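Local atomic coordinates of UDP-galactopyranose mutase (Deinococcus radiodurans, PDB entry 3HDQ), a protein that probably catalyses the interconversion of UDP-galactopyranose and UDP-galactofuranose, and binds FAD and the UDP-galactose substrate. Residues K28-L33 with D248-Q253; P188-A193 with V337-N342; T283-Q288 with H317-V322. All blocks are in the same frame, centred on the assembly; numbering follows the deposited sequence.

Contact 1: K28-L33 with D248-Q253; sequences KGFDYL and DFIPFQ
L33 lies over one face of the F252 ring, and this is the tight apolar end of the contact. Its CD2 methyl sits 3.7 Å from the F252 ring centroid, 19° off the normal, as a CH-pi contact shifted toward the ring rim. CB of L33 also meets the ring, at CG of F252. The L33 CG is anti to the backbone N (chi1 164°), which carries CD2 out over the ring. F30 adds to this side. The edge of its ring, at CE1, meets the CG2 methyl of I250 at 3.9 Å. F30 and F252 form a parallel bridge just before the chain turns at D31 and Q253. The strands that follow are neighbours in the parallel sheet of the Rossmann-like FAD-binding fold. F30 N donates to P251 O at 2.9 Å, and Q253 N donates to F30 O at 2.8 Å. F30 packs further on L56 and on M238 of the second subunit, and I250 meets its own copy there.

The other end is polar and more open to solvent. Q253 bends at chi2 (-56°) and folds back over K28. Its NE2 reaches K28 O at 2.8 Å, in the carbonyl plane and on a lone pair, though the oxygen is somewhat tilted from the amide plane. CB of K28 lies alongside NE2 of Q253 at 3.6 Å, while the exposed lysine chain leads away from 248-253.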
# COMPACT_ATOMS: atom_id res chain seq x y z
N LYS A 28 -21.16 2.06 24.10
CA LYS A 28 -21.53 2.92 22.99
C LYS A 28 -20.55 2.72 21.84
O LYS A 28 -20.93 2.80 20.67
CB LYS A 28 -21.59 4.38 23.42
CG LYS A 28 -22.53 4.62 24.58
CD LYS A 28 -22.92 6.08 24.63
CE LYS A 28 -21.83 6.93 23.98
NZ LYS A 28 -22.07 8.39 24.15
N GLY A 29 -19.29 2.41 22.17
CA GLY A 29 -18.28 2.13 21.17
C GLY A 29 -18.10 3.28 20.19
O GLY A 29 -18.18 4.44 20.58
N PHE A 30 -17.86 2.96 18.92
CA PHE A 30 -17.63 4.00 17.91
C PHE A 30 -18.86 4.87 17.66
O PHE A 30 -19.99 4.40 17.70
CB PHE A 30 -17.18 3.38 16.58
CG PHE A 30 -15.88 2.62 16.69
CD1 PHE A 30 -15.89 1.25 16.91
CD2 PHE A 30 -14.67 3.28 16.58
CE1 PHE A 30 -14.69 0.54 17.01
CE2 PHE A 30 -13.46 2.58 16.69
CZ PHE A 30 -13.48 1.21 16.90
N ASP A 31 -18.63 6.15 17.40
CA ASP A 31 -19.71 7.04 17.02
C ASP A 31 -20.26 6.64 15.65
O ASP A 31 -21.46 6.72 15.40
CB ASP A 31 -19.24 8.50 17.02
CG ASP A 31 -18.75 8.95 18.39
OD1 ASP A 31 -19.60 9.16 19.28
OD2 ASP A 31 -17.52 9.10 18.58
N TYR A 32 -19.37 6.20 14.76
CA TYR A 32 -19.76 5.79 13.41
C TYR A 32 -18.99 4.57 12.93
O TYR A 32 -17.75 4.53 13.00
CB TYR A 32 -19.52 6.91 12.41
CG TYR A 32 -20.37 8.12 12.59
CD1 TYR A 32 -21.56 8.26 11.88
CD2 TYR A 32 -19.99 9.14 13.44
CE1 TYR A 32 -22.34 9.38 12.02
CE2 TYR A 32 -20.77 10.27 13.59
CZ TYR A 32 -21.95 10.38 12.89
OH TYR A 32 -22.74 11.50 13.04
N LEU A 33 -19.72 3.59 12.44
CA LEU A 33 -19.14 2.52 11.65
C LEU A 33 -19.37 2.92 10.20
O LEU A 33 -20.51 3.17 9.79
CB LEU A 33 -19.84 1.19 11.95
CG LEU A 33 -19.66 0.01 11.00
CD1 LEU A 33 -18.21 -0.35 10.89
CD2 LEU A 33 -20.47 -1.19 11.50
N ASP A 248 -22.34 -7.63 14.61
CA ASP A 248 -23.03 -8.23 15.74
C ASP A 248 -22.35 -7.94 17.07
O ASP A 248 -23.00 -7.94 18.11
CB ASP A 248 -23.15 -9.74 15.56
CG ASP A 248 -24.19 -10.12 14.53
OD1 ASP A 248 -24.99 -9.23 14.17
OD2 ASP A 248 -24.21 -11.29 14.10
N PHE A 249 -21.05 -7.70 17.05
CA PHE A 249 -20.32 -7.56 18.30
C PHE A 249 -19.53 -6.26 18.50
O PHE A 249 -19.21 -5.90 19.62
CB PHE A 249 -19.43 -8.79 18.57
CG PHE A 249 -18.40 -9.05 17.51
CD1 PHE A 249 -18.63 -9.99 16.52
CD2 PHE A 249 -17.19 -8.37 17.52
CE1 PHE A 249 -17.67 -10.25 15.55
CE2 PHE A 249 -16.23 -8.62 16.56
CZ PHE A 249 -16.47 -9.56 15.57
N ILE A 250 -19.21 -5.56 17.43
CA ILE A 250 -18.52 -4.29 17.62
C ILE A 250 -19.55 -3.18 17.80
O ILE A 250 -20.33 -2.91 16.91
CB ILE A 250 -17.57 -3.93 16.47
CG1 ILE A 250 -16.42 -4.93 16.38
CG2 ILE A 250 -17.00 -2.54 16.67
CD1 ILE A 250 -15.39 -4.54 15.33
N PRO A 251 -19.53 -2.52 18.97
CA PRO A 251 -20.49 -1.44 19.26
C PRO A 251 -20.26 -0.17 18.44
O PRO A 251 -19.13 0.36 18.41
CB PRO A 251 -20.26 -1.17 20.75
CG PRO A 251 -18.90 -1.64 21.03
CD PRO A 251 -18.61 -2.77 20.09
N PHE A 252 -21.32 0.32 17.79
CA PHE A 252 -21.31 1.59 17.07
C PHE A 252 -22.65 2.32 17.22
O PHE A 252 -23.69 1.69 17.32
CB PHE A 252 -20.99 1.39 15.58
CG PHE A 252 -21.98 0.51 14.85
CD1 PHE A 252 -23.04 1.07 14.16
CD2 PHE A 252 -21.84 -0.87 14.86
CE1 PHE A 252 -23.95 0.26 13.47
CE2 PHE A 252 -22.74 -1.69 14.18
CZ PHE A 252 -23.80 -1.12 13.48
N GLN A 253 -22.61 3.65 17.23
CA GLN A 253 -23.81 4.47 17.40
C GLN A 253 -24.54 4.78 16.09
O GLN A 253 -25.77 4.88 16.07
CB GLN A 253 -23.46 5.77 18.12
CG GLN A 253 -22.98 5.57 19.54
CD GLN A 253 -23.99 4.79 20.36
OE1 GLN A 253 -25.04 5.31 20.72
NE2 GLN A 253 -23.67 3.52 20.67

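Contact 2: P188-A193 with V337-N342; sequences PSELDA and VPRPEN
E190 O lies near the edge of the R339 guanidinium, and E341 CG sits over one face, 3.4 Å above the R339 plane and toward its rim. NE of R339 donates to E190 O at 2.8 Å, in the carbonyl plane, although the oxygen is tilted 21° from the guanidinium plane. The arginine chain bends at chi3, and its CB and CD both pass close to the same oxygen. E190 and R339 run side by side and point the same way. Their carboxylate and guanidinium planes are 78° apart. OE2 of E190 stays 4.1 Å from NH2 of R339, so any attraction is probably electrostatic, with no N-H pointing at the oxygen. OE1 of E190 is instead bonded to D187 N. Within 337-342, E341 OE1 pairs with R339 NE by charge at 3.5 Å, lying off the guanidinium plane.

A second bond joins the backbones: D192 N donates to P338 O at 2.9 Å, from above the carbonyl plane but nearly straight at the hydrogen (166°). CD2 of L191 is 3.5 Å from P338 O and 4.0 Å from CG1 of V337. The same leucine packs on T180 and W184 of helix 159-184, both substrate-binding residues. R339 is the N-cap residue of helix 340-355. The contact therefore ties the start of that helix to the loop after helix 159-184, beside the UDP-galactose site, about 5 Å from the ligand at the L191 side chain.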
# COMPACT_ATOMS: atom_id res chain seq x y z
N PRO A 188 -29.27 1.29 -26.54
CA PRO A 188 -29.52 2.63 -26.00
C PRO A 188 -31.01 2.95 -25.85
O PRO A 188 -31.36 3.82 -25.06
CB PRO A 188 -28.89 3.55 -27.05
CG PRO A 188 -27.82 2.75 -27.65
CD PRO A 188 -28.33 1.33 -27.68
N SER A 189 -31.86 2.28 -26.62
CA SER A 189 -33.30 2.49 -26.48
C SER A 189 -33.78 2.05 -25.09
O SER A 189 -34.76 2.58 -24.57
CB SER A 189 -34.08 1.74 -27.57
OG SER A 189 -33.83 0.34 -27.50
N GLU A 190 -33.06 1.10 -24.49
CA GLU A 190 -33.41 0.56 -23.18
C GLU A 190 -32.72 1.26 -22.00
O GLU A 190 -32.79 0.78 -20.87
CB GLU A 190 -33.09 -0.94 -23.14
CG GLU A 190 -33.83 -1.77 -24.20
CD GLU A 190 -33.23 -3.16 -24.37
OE1 GLU A 190 -32.07 -3.25 -24.84
OE2 GLU A 190 -33.92 -4.14 -24.03
N LEU A 191 -32.07 2.39 -22.24
CA LEU A 191 -31.42 3.12 -21.17
C LEU A 191 -32.00 4.50 -21.08
O LEU A 191 -32.45 5.06 -22.08
CB LEU A 191 -29.91 3.20 -21.40
CG LEU A 191 -29.15 1.88 -21.28
CD1 LEU A 191 -27.75 2.00 -21.87
CD2 LEU A 191 -29.10 1.43 -19.83
N ASP A 192 -32.02 5.07 -19.87
CA ASP A 192 -32.38 6.48 -19.73
C ASP A 192 -31.39 7.37 -20.49
O ASP A 192 -30.20 7.04 -20.62
CB ASP A 192 -32.42 6.88 -18.25
CG ASP A 192 -32.95 8.29 -18.05
OD1 ASP A 192 -34.19 8.47 -17.99
OD2 ASP A 192 -32.12 9.23 -17.94
N ALA A 193 -31.89 8.49 -20.99
CA ALA A 193 -31.12 9.48 -21.73
C ALA A 193 -29.79 9.87 -21.08
O ALA A 193 -28.82 10.20 -21.78
CB ALA A 193 -31.97 10.73 -21.95
N VAL A 337 -27.58 0.82 -13.42
CA VAL A 337 -28.07 0.70 -14.79
C VAL A 337 -29.31 1.58 -15.01
O VAL A 337 -30.44 1.09 -14.93
CB VAL A 337 -28.39 -0.77 -15.12
CG1 VAL A 337 -28.81 -0.93 -16.58
CG2 VAL A 337 -27.18 -1.66 -14.80
N PRO A 338 -29.11 2.88 -15.28
CA PRO A 338 -30.25 3.80 -15.35
C PRO A 338 -31.24 3.46 -16.48
O PRO A 338 -30.91 3.56 -17.66
CB PRO A 338 -29.57 5.17 -15.60
CG PRO A 338 -28.14 4.96 -15.19
CD PRO A 338 -27.84 3.56 -15.58
N ARG A 339 -32.43 3.02 -16.09
CA ARG A 339 -33.55 2.77 -16.99
C ARG A 339 -34.77 2.60 -16.10
O ARG A 339 -34.63 2.26 -14.92
CB ARG A 339 -33.32 1.51 -17.84
CG ARG A 339 -33.09 0.26 -17.05
CD ARG A 339 -32.54 -0.85 -17.92
NE ARG A 339 -33.42 -1.19 -19.04
CZ ARG A 339 -33.94 -2.40 -19.22
NH1 ARG A 339 -33.68 -3.36 -18.36
NH2 ARG A 339 -34.73 -2.65 -20.27
N PRO A 340 -35.97 2.83 -16.65
CA PRO A 340 -37.22 2.83 -15.85
C PRO A 340 -37.44 1.58 -14.98
O PRO A 340 -37.84 1.75 -13.83
CB PRO A 340 -38.31 2.97 -16.92
CG PRO A 340 -37.62 3.66 -18.07
CD PRO A 340 -36.23 3.10 -18.08
N GLU A 341 -37.18 0.38 -15.49
CA GLU A 341 -37.38 -0.83 -14.68
C GLU A 341 -36.47 -0.87 -13.46
O GLU A 341 -36.83 -1.46 -12.44
CB GLU A 341 -37.30 -2.16 -15.47
CG GLU A 341 -36.45 -2.17 -16.71
CD GLU A 341 -37.09 -1.42 -17.85
OE1 GLU A 341 -36.67 -0.27 -18.11
OE2 GLU A 341 -38.03 -1.96 -18.48
N ASN A 342 -35.29 -0.25 -13.56
CA ASN A 342 -34.36 -0.24 -12.43
C ASN A 342 -34.60 0.92 -11.45
O ASN A 342 -34.46 0.74 -10.24
CB ASN A 342 -32.90 -0.28 -12.91
CG ASN A 342 -32.57 -1.57 -13.63
OD1 ASN A 342 -33.26 -2.58 -13.47
ND2 ASN A 342 -31.50 -1.54 -14.44

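Contact 3: T283-Q288 with H317-V322; sequences THDTEQ and HHQTSV
The two backbones run antiparallel, with T283 and S321 as a non-hydrogen-bonded pair and H284 and T320 as a hydrogen-bonded one. This is the end of a ladder in the mixed six-stranded sheet, where edge strand 274-284 lies beside strand 320-336. H284 N donates to T320 O at 2.8 Å, and T320 N returns a bond to H284 O at 3.1 Å. Beyond H284 the chain leaves the ladder through an inverse gamma turn centred on D285.

On one face of the sheet T283 OG1 and S321 OG are 2.9 Å apart, and S321 OG is bonded to D73. The CG2 methyl of T283, anti to the backbone N, is carried toward T320 O.

On the other face H284 and V322 cross at about a right angle. CG2 of V322 lies in the plane of the imidazole, at its edge, 4.0 Å from CE1 of H284. The contact buries ND1 of H284, which has no polar partner in the model. T320 sets its CG2 methyl near T286 O, and its hydroxyl bonds to E308.

Past the ladder most of the residues are at least partly exposed. CG of Q319, anti to the carbonyl carbon, lies over one face of the H318 ring toward its rim; the chain then extends to NE2. The ring plane of H317 contains Q319 N, which donates to ND1 of H317. H318 also packs on R316 of the second subunit. A water donates to H318 O and, weakly, to OD1 of D285. NE2 of Q319 donates to the same OD1 at 3.0 Å, approaching from above the carboxylate plane (39° out of it); the carboxylate and amide planes are perpendicular.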
# COMPACT_ATOMS: atom_id res chain seq x y z
N THR A 283 1.72 -5.60 -19.46
CA THR A 283 2.89 -4.74 -19.50
C THR A 283 3.69 -5.05 -20.76
O THR A 283 3.96 -6.21 -21.06
CB THR A 283 3.79 -4.94 -18.27
OG1 THR A 283 3.04 -4.66 -17.08
CG2 THR A 283 5.02 -4.03 -18.35
N HIS A 284 4.06 -4.01 -21.49
CA HIS A 284 4.75 -4.17 -22.75
C HIS A 284 6.11 -3.53 -22.67
O HIS A 284 6.28 -2.52 -21.98
CB HIS A 284 3.94 -3.55 -23.88
CG HIS A 284 2.68 -4.28 -24.19
ND1 HIS A 284 1.45 -3.90 -23.69
CD2 HIS A 284 2.46 -5.40 -24.92
CE1 HIS A 284 0.53 -4.74 -24.11
NE2 HIS A 284 1.11 -5.66 -24.86
N ASP A 285 7.07 -4.10 -23.37
CA ASP A 285 8.43 -3.61 -23.33
C ASP A 285 8.67 -2.49 -24.36
O ASP A 285 9.45 -2.65 -25.29
CB ASP A 285 9.42 -4.76 -23.51
CG ASP A 285 10.82 -4.42 -22.99
OD1 ASP A 285 10.93 -3.81 -21.90
OD2 ASP A 285 11.80 -4.78 -23.68
N THR A 286 7.96 -1.38 -24.17
CA THR A 286 8.15 -0.16 -24.94
C THR A 286 7.74 0.99 -24.06
O THR A 286 6.99 0.80 -23.10
CB THR A 286 7.19 -0.04 -26.14
OG1 THR A 286 6.69 -1.33 -26.50
CG2 THR A 286 7.88 0.63 -27.33
N GLU A 287 8.16 2.19 -24.41
CA GLU A 287 7.79 3.36 -23.64
C GLU A 287 6.32 3.73 -23.82
O GLU A 287 5.70 4.27 -22.91
CB GLU A 287 8.66 4.54 -24.02
CG GLU A 287 10.11 4.31 -23.68
CD GLU A 287 10.76 5.55 -23.15
OE1 GLU A 287 10.23 6.65 -23.44
OE2 GLU A 287 11.78 5.43 -22.44
N GLN A 288 5.77 3.44 -24.98
CA GLN A 288 4.43 3.93 -25.28
C GLN A 288 3.73 3.04 -26.27
O GLN A 288 4.26 2.76 -27.34
CB GLN A 288 4.50 5.34 -25.83
CG GLN A 288 3.15 5.90 -26.18
CD GLN A 288 3.18 7.40 -26.34
OE1 GLN A 288 3.76 8.10 -25.52
NE2 GLN A 288 2.56 7.90 -27.40
N HIS A 317 9.13 5.78 -17.29
CA HIS A 317 9.46 4.37 -17.12
C HIS A 317 9.83 3.81 -18.50
O HIS A 317 9.34 4.31 -19.51
CB HIS A 317 8.25 3.62 -16.57
CG HIS A 317 8.56 2.28 -15.97
ND1 HIS A 317 8.88 1.17 -16.72
CD2 HIS A 317 8.54 1.86 -14.68
CE1 HIS A 317 9.07 0.14 -15.93
NE2 HIS A 317 8.86 0.52 -14.68
N HIS A 318 10.68 2.79 -18.56
CA HIS A 318 11.12 2.28 -19.86
C HIS A 318 10.14 1.25 -20.42
O HIS A 318 10.21 0.89 -21.59
CB HIS A 318 12.54 1.71 -19.80
CG HIS A 318 12.64 0.42 -19.06
ND1 HIS A 318 12.43 0.33 -17.70
CD2 HIS A 318 12.91 -0.84 -19.48
CE1 HIS A 318 12.57 -0.92 -17.31
NE2 HIS A 318 12.86 -1.65 -18.38
N GLN A 319 9.24 0.78 -19.57
CA GLN A 319 8.13 -0.04 -20.03
C GLN A 319 6.82 0.69 -19.85
O GLN A 319 6.79 1.84 -19.42
CB GLN A 319 8.11 -1.36 -19.29
CG GLN A 319 9.37 -2.16 -19.50
CD GLN A 319 9.40 -3.40 -18.68
OE1 GLN A 319 9.18 -3.35 -17.47
NE2 GLN A 319 9.66 -4.53 -19.32
N THR A 320 5.72 0.03 -20.22
CA THR A 320 4.42 0.64 -20.11
C THR A 320 3.38 -0.41 -19.74
O THR A 320 3.48 -1.56 -20.17
CB THR A 320 4.02 1.38 -21.42
OG1 THR A 320 2.84 2.17 -21.19
CG2 THR A 320 3.75 0.41 -22.54
N SER A 321 2.41 -0.03 -18.92
CA SER A 321 1.33 -0.92 -18.54
C SER A 321 -0.03 -0.40 -19.01
O SER A 321 -0.34 0.79 -18.88
CB SER A 321 1.29 -1.15 -17.03
OG SER A 321 2.43 -1.86 -16.60
N VAL A 322 -0.84 -1.32 -19.53
CA VAL A 322 -2.16 -0.98 -20.04
C VAL A 322 -3.21 -1.92 -19.46
O VAL A 322 -2.89 -3.01 -18.96
CB VAL A 322 -2.21 -1.10 -21.58
CG1 VAL A 322 -1.16 -0.22 -22.21
CG2 VAL A 322 -2.03 -2.55 -22.02
O HOH W 1 11.45 -1.27 -23.16

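The three contacts are well separated. Contact 1 lies about 39 Å from contact 2 and about 47 Å from contact 3, centre to centre. The centres of contacts 2 and 3 are also about 39 Å apart, on opposite sides of the chain's centre, but strand 320-336 links them: it starts in contact 3 and leads to helix 340-355 in contact 2. Each relates differently to the ligands. Contact 1 is on the FAD side, with the L33 side chain about 8 Å from the flavin-adenine dinucleotide. Contact 2 is nearest the substrate, with the L191 side chain about 5 Å from UDP-galactose. In contact 3 the V322 side chain is about 12 Å from the bound UDP-galactose.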